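Long-range contact in succinate-semialdehyde dehydrogenase (NAD(P)(+)) (Marinobacter aquaeolei, PDB 3RH9), which probably oxidises succinate semialdehyde to succinate with a nicotinamide cofactor: residues Q249-A261 and A459-E473. Sequence-based numbering, arbitrary orientation.
Sequences QVKKLALELGGNA and ASGIGREGGLEGLFE
Leu255 and Ile462 form an antiparallel hydrogen-bonded pair that adds the short strand 461-462 to the edge of the Rossmann-like cofactor-domain sheet of an aldehyde dehydrogenase. Two backbone bonds define the pair: Leu255 N donates to Ile462 O and Ile462 N to Leu255 O. The two side chains share one face of the sheet, Leu255 CB to Ile462 CB 4.2 Å. The CG2 branch of Ile462, lying opposite its backbone N, comes to 3.6 Å from Leu253 O. At Gly461 the backbone angles by themselves call for glycine.

On the opposite face, Glu256, the predicted active-site residue, extends its chain toward Glu465. This is a close approach of two carboxylates with no hydrogen bond between them: Glu256 OE2 lies 2.9 Å from Glu465 OE1, the carboxylate planes turned 81° apart. The strongest polar partner of Glu465 is Lys167 of helix 162-174, which forms a salt bridge with OE2. At the start of strand 252-256, the extended chain of Lys252 carries CE and NZ across to Glu473, just beyond helix 467-471. There Lys252 NZ donates to Glu473 O at 3.1 Å, tilted 33° from the carbonyl plane, with a weak second bond to Val475 O. An alanine here would remove that ammonium group and is likely to leave Glu473 O without this donor and the end of the 467-471 helical turn less firmly tied to the strand. The chain of Glu473 bends at chi2 and sets OE2 3.5 Å from Ala254 CB. A water bridges the two segments, its oxygen 2.6 Å from Leu255 O and 3.0 Å from Gly463 O, donating to both.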
loop_
_atom_site.group_PDB
_atom_site.type_symbol
_atom_site.label_atom_id
_atom_site.label_comp_id
_atom_site.label_asym_id
_atom_site.label_seq_id
_atom_site.Cartn_x
_atom_site.Cartn_y
_atom_site.Cartn_z
ATOM N N GLN A 249 -4.618 -12.185 -6.621
ATOM C CA GLN A 249 -3.211 -12.345 -6.279
ATOM C C GLN A 249 -2.780 -11.412 -5.170
ATOM O O GLN A 249 -1.653 -11.519 -4.677
ATOM C CB GLN A 249 -2.329 -12.130 -7.491
ATOM C CG GLN A 249 -2.548 -13.156 -8.572
ATOM C CD GLN A 249 -1.423 -13.149 -9.574
ATOM O OE1 GLN A 249 -0.231 -13.127 -9.206
ATOM N NE2 GLN A 249 -1.788 -13.167 -10.859
ATOM N N VAL A 250 -3.677 -10.506 -4.782
ATOM C CA VAL A 250 -3.364 -9.485 -3.792
ATOM C C VAL A 250 -2.126 -8.709 -4.251
ATOM O O VAL A 250 -1.166 -8.572 -3.523
ATOM C CB VAL A 250 -3.114 -10.106 -2.403
ATOM C CG1 VAL A 250 -3.153 -9.046 -1.334
ATOM C CG2 VAL A 250 -4.134 -11.167 -2.105
ATOM N N LYS A 251 -2.147 -8.208 -5.477
ATOM C CA LYS A 251 -0.978 -7.548 -6.010
ATOM C C LYS A 251 -0.681 -6.259 -5.259
ATOM O O LYS A 251 -1.576 -5.538 -4.836
ATOM C CB LYS A 251 -1.151 -7.262 -7.496
ATOM C CG LYS A 251 -0.752 -8.398 -8.426
ATOM C CD LYS A 251 -0.321 -7.839 -9.775
ATOM C CE LYS A 251 -0.856 -8.646 -10.952
ATOM N NZ LYS A 251 -0.005 -9.757 -11.335
ATOM N N LYS A 252 0.594 -5.970 -5.097
ATOM C CA LYS A 252 1.007 -4.673 -4.601
ATOM C C LYS A 252 0.734 -3.599 -5.663
ATOM O O LYS A 252 1.162 -3.724 -6.802
ATOM C CB LYS A 252 2.489 -4.719 -4.224
ATOM C CG LYS A 252 3.048 -3.395 -3.793
ATOM C CD LYS A 252 4.313 -3.577 -2.954
ATOM C CE LYS A 252 4.769 -2.245 -2.433
ATOM N NZ LYS A 252 5.987 -2.377 -1.627
ATOM N N LEU A 253 -0.004 -2.556 -5.297
ATOM C CA LEU A 253 -0.305 -1.464 -6.238
ATOM C C LEU A 253 0.152 -0.090 -5.747
ATOM O O LEU A 253 0.026 0.234 -4.575
ATOM C CB LEU A 253 -1.803 -1.401 -6.536
ATOM C CG LEU A 253 -2.522 -2.691 -6.936
ATOM C CD1 LEU A 253 -4.054 -2.498 -6.900
ATOM C CD2 LEU A 253 -2.051 -3.157 -8.303
ATOM N N ALA A 254 0.706 0.705 -6.650
ATOM C CA ALA A 254 0.855 2.138 -6.406
ATOM C C ALA A 254 -0.091 2.837 -7.358
ATOM O O ALA A 254 -0.073 2.573 -8.559
ATOM C CB ALA A 254 2.285 2.609 -6.634
ATOM N N LEU A 255 -0.921 3.724 -6.815
ATOM C CA LEU A 255 -1.992 4.343 -7.592
ATOM C C LEU A 255 -1.987 5.849 -7.436
ATOM O O LEU A 255 -2.141 6.389 -6.330
ATOM C CB LEU A 255 -3.355 3.794 -7.178
ATOM C CG LEU A 255 -3.637 2.307 -7.374
ATOM C CD1 LEU A 255 -5.065 1.985 -6.965
ATOM C CD2 LEU A 255 -3.382 1.920 -8.803
ATOM N N GLU A 256 -1.797 6.528 -8.558
ATOM C CA GLU A 256 -1.937 7.963 -8.581
ATOM C C GLU A 256 -3.078 8.271 -9.534
ATOM O O GLU A 256 -2.916 8.214 -10.751
ATOM C CB GLU A 256 -0.642 8.615 -9.033
ATOM C CG GLU A 256 -0.512 10.035 -8.533
ATOM C CD GLU A 256 0.690 10.749 -9.114
ATOM O OE1 GLU A 256 0.490 11.688 -9.938
ATOM O OE2 GLU A 256 1.833 10.358 -8.751
ATOM N N LEU A 257 -4.242 8.574 -8.980
ATOM C CA LEU A 257 -5.432 8.687 -9.793
ATOM C C LEU A 257 -5.947 10.132 -9.875
ATOM O O LEU A 257 -5.165 11.083 -9.810
ATOM C CB LEU A 257 -6.501 7.742 -9.250
ATOM C CG LEU A 257 -6.054 6.309 -8.929
ATOM C CD1 LEU A 257 -7.108 5.574 -8.084
ATOM C CD2 LEU A 257 -5.732 5.511 -10.190
ATOM N N GLY A 258 -7.260 10.301 -10.011
ATOM C CA GLY A 258 -7.841 11.626 -10.154
ATOM C C GLY A 258 -7.699 12.523 -8.934
ATOM O O GLY A 258 -7.375 12.060 -7.832
ATOM N N GLY A 259 -7.931 13.818 -9.128
ATOM C CA GLY A 259 -7.944 14.757 -8.018
ATOM C C GLY A 259 -8.938 15.863 -8.289
ATOM O O GLY A 259 -9.457 15.958 -9.397
ATOM N N ASN A 260 -9.200 16.696 -7.288
ATOM C CA ASN A 260 -10.074 17.862 -7.432
ATOM C C ASN A 260 -9.481 18.965 -6.572
ATOM O O ASN A 260 -10.000 19.285 -5.496
ATOM C CB ASN A 260 -11.499 17.531 -6.982
ATOM C CG ASN A 260 -12.513 18.580 -7.392
ATOM O OD1 ASN A 260 -12.252 19.769 -7.316
ATOM N ND2 ASN A 260 -13.690 18.136 -7.819
ATOM N N ALA A 261 -8.379 19.540 -7.047
ATOM C CA ALA A 261 -7.586 20.462 -6.240
ATOM C C ALA A 261 -8.280 21.794 -5.937
ATOM O O ALA A 261 -8.726 22.494 -6.846
ATOM C CB ALA A 261 -6.212 20.699 -6.889
ATOM N N ALA A 459 -9.583 8.872 -2.275
ATOM C CA ALA A 459 -9.718 8.077 -3.493
ATOM C C ALA A 459 -8.778 8.533 -4.597
ATOM O O ALA A 459 -8.887 8.098 -5.755
ATOM C CB ALA A 459 -11.139 8.113 -3.984
ATOM N N SER A 460 -7.857 9.419 -4.245
ATOM C CA SER A 460 -6.865 9.895 -5.204
ATOM C C SER A 460 -5.715 8.909 -5.348
ATOM O O SER A 460 -4.838 9.121 -6.168
ATOM C CB SER A 460 -6.317 11.258 -4.794
ATOM O OG SER A 460 -7.223 12.277 -5.113
ATOM N N GLY A 461 -5.706 7.842 -4.551
ATOM C CA GLY A 461 -4.730 6.788 -4.771
ATOM C C GLY A 461 -4.120 6.061 -3.586
ATOM O O GLY A 461 -4.639 6.081 -2.472
ATOM N N ILE A 462 -3.005 5.400 -3.852
ATOM C CA ILE A 462 -2.336 4.572 -2.871
ATOM C C ILE A 462 -0.844 4.684 -3.098
ATOM O O ILE A 462 -0.365 4.434 -4.206
ATOM C CB ILE A 462 -2.748 3.099 -3.039
ATOM C CG1 ILE A 462 -4.213 2.914 -2.638
ATOM C CG2 ILE A 462 -1.864 2.187 -2.211
ATOM C CD1 ILE A 462 -4.431 2.909 -1.164
ATOM N N GLY A 463 -0.104 5.062 -2.064
ATOM C CA GLY A 463 1.338 5.122 -2.168
ATOM C C GLY A 463 1.843 6.501 -2.534
ATOM O O GLY A 463 1.061 7.409 -2.834
ATOM N N ARG A 464 3.164 6.647 -2.510
ATOM C CA ARG A 464 3.822 7.924 -2.748
ATOM C C ARG A 464 4.955 7.761 -3.738
ATOM O O ARG A 464 5.677 6.766 -3.712
ATOM C CB ARG A 464 4.403 8.473 -1.441
ATOM C CG ARG A 464 3.370 8.905 -0.408
ATOM C CD ARG A 464 2.459 10.014 -0.932
ATOM N NE ARG A 464 1.499 10.382 0.093
ATOM C CZ ARG A 464 0.265 9.891 0.191
ATOM N NH1 ARG A 464 -0.206 9.020 -0.700
ATOM N NH2 ARG A 464 -0.506 10.289 1.196
ATOM N N GLU A 465 5.119 8.746 -4.608
ATOM C CA GLU A 465 6.257 8.788 -5.510
ATOM C C GLU A 465 7.103 9.981 -5.116
ATOM O O GLU A 465 6.578 10.996 -4.664
ATOM C CB GLU A 465 5.792 8.921 -6.956
ATOM C CG GLU A 465 5.012 7.718 -7.456
ATOM C CD GLU A 465 4.571 7.844 -8.916
ATOM O OE1 GLU A 465 4.288 8.994 -9.352
ATOM O OE2 GLU A 465 4.493 6.797 -9.613
ATOM N N GLY A 466 8.411 9.863 -5.292
ATOM C CA GLY A 466 9.331 10.930 -4.941
ATOM C C GLY A 466 9.763 10.883 -3.487
ATOM O O GLY A 466 9.130 10.228 -2.651
ATOM N N GLY A 467 10.849 11.583 -3.185
ATOM C CA GLY A 467 11.423 11.560 -1.855
ATOM C C GLY A 467 11.796 10.157 -1.416
ATOM O O GLY A 467 11.908 9.248 -2.226
ATOM N N LEU A 468 11.967 9.986 -0.116
ATOM C CA LEU A 468 12.317 8.708 0.475
ATOM C C LEU A 468 11.284 7.652 0.207
ATOM O O LEU A 468 11.595 6.597 -0.323
ATOM C CB LEU A 468 12.402 8.846 1.984
ATOM C CG LEU A 468 13.210 7.726 2.629
ATOM C CD1 LEU A 468 14.677 8.159 2.644
ATOM C CD2 LEU A 468 12.699 7.399 4.046
ATOM N N GLU A 469 10.050 7.915 0.624
ATOM C CA GLU A 469 9.030 6.880 0.542
ATOM C C GLU A 469 8.892 6.373 -0.891
ATOM O O GLU A 469 8.644 5.185 -1.112
ATOM C CB GLU A 469 7.688 7.280 1.205
ATOM C CG GLU A 469 7.419 8.758 1.357
ATOM C CD GLU A 469 8.245 9.421 2.460
ATOM O OE1 GLU A 469 7.858 9.324 3.651
ATOM O OE2 GLU A 469 9.279 10.070 2.137
ATOM N N GLY A 470 9.106 7.261 -1.860
ATOM C CA GLY A 470 9.076 6.860 -3.255
ATOM C C GLY A 470 10.137 5.821 -3.599
ATOM O O GLY A 470 9.913 4.916 -4.408
ATOM N N LEU A 471 11.313 5.960 -2.997
ATOM C CA LEU A 471 12.385 4.992 -3.196
ATOM C C LEU A 471 11.995 3.614 -2.680
ATOM O O LEU A 471 12.530 2.624 -3.142
ATOM C CB LEU A 471 13.662 5.442 -2.487
ATOM C CG LEU A 471 14.646 6.353 -3.214
ATOM C CD1 LEU A 471 15.545 7.022 -2.201
ATOM C CD2 LEU A 471 15.473 5.546 -4.212
ATOM N N PHE A 472 11.063 3.562 -1.733
ATOM C CA PHE A 472 10.642 2.292 -1.134
ATOM C C PHE A 472 9.402 1.657 -1.767
ATOM O O PHE A 472 8.892 0.663 -1.261
ATOM C CB PHE A 472 10.430 2.434 0.381
ATOM C CG PHE A 472 11.703 2.438 1.162
ATOM C CD1 PHE A 472 12.435 3.597 1.307
ATOM C CD2 PHE A 472 12.180 1.276 1.741
ATOM C CE1 PHE A 472 13.613 3.597 2.010
ATOM C CE2 PHE A 472 13.360 1.272 2.451
ATOM C CZ PHE A 472 14.077 2.432 2.578
ATOM N N GLU A 473 8.921 2.220 -2.863
ATOM C CA GLU A 473 7.725 1.693 -3.494
ATOM C C GLU A 473 7.950 0.311 -4.093
ATOM O O GLU A 473 7.152 -0.604 -3.879
ATOM C CB GLU A 473 7.238 2.650 -4.582
ATOM C CG GLU A 473 6.569 3.912 -4.048
ATOM C CD GLU A 473 5.061 3.761 -3.942
ATOM O OE1 GLU A 473 4.588 2.805 -3.260
ATOM O OE2 GLU A 473 4.353 4.603 -4.555
HETATM O O HOH W 1 -0.952 8.199 -4.846
#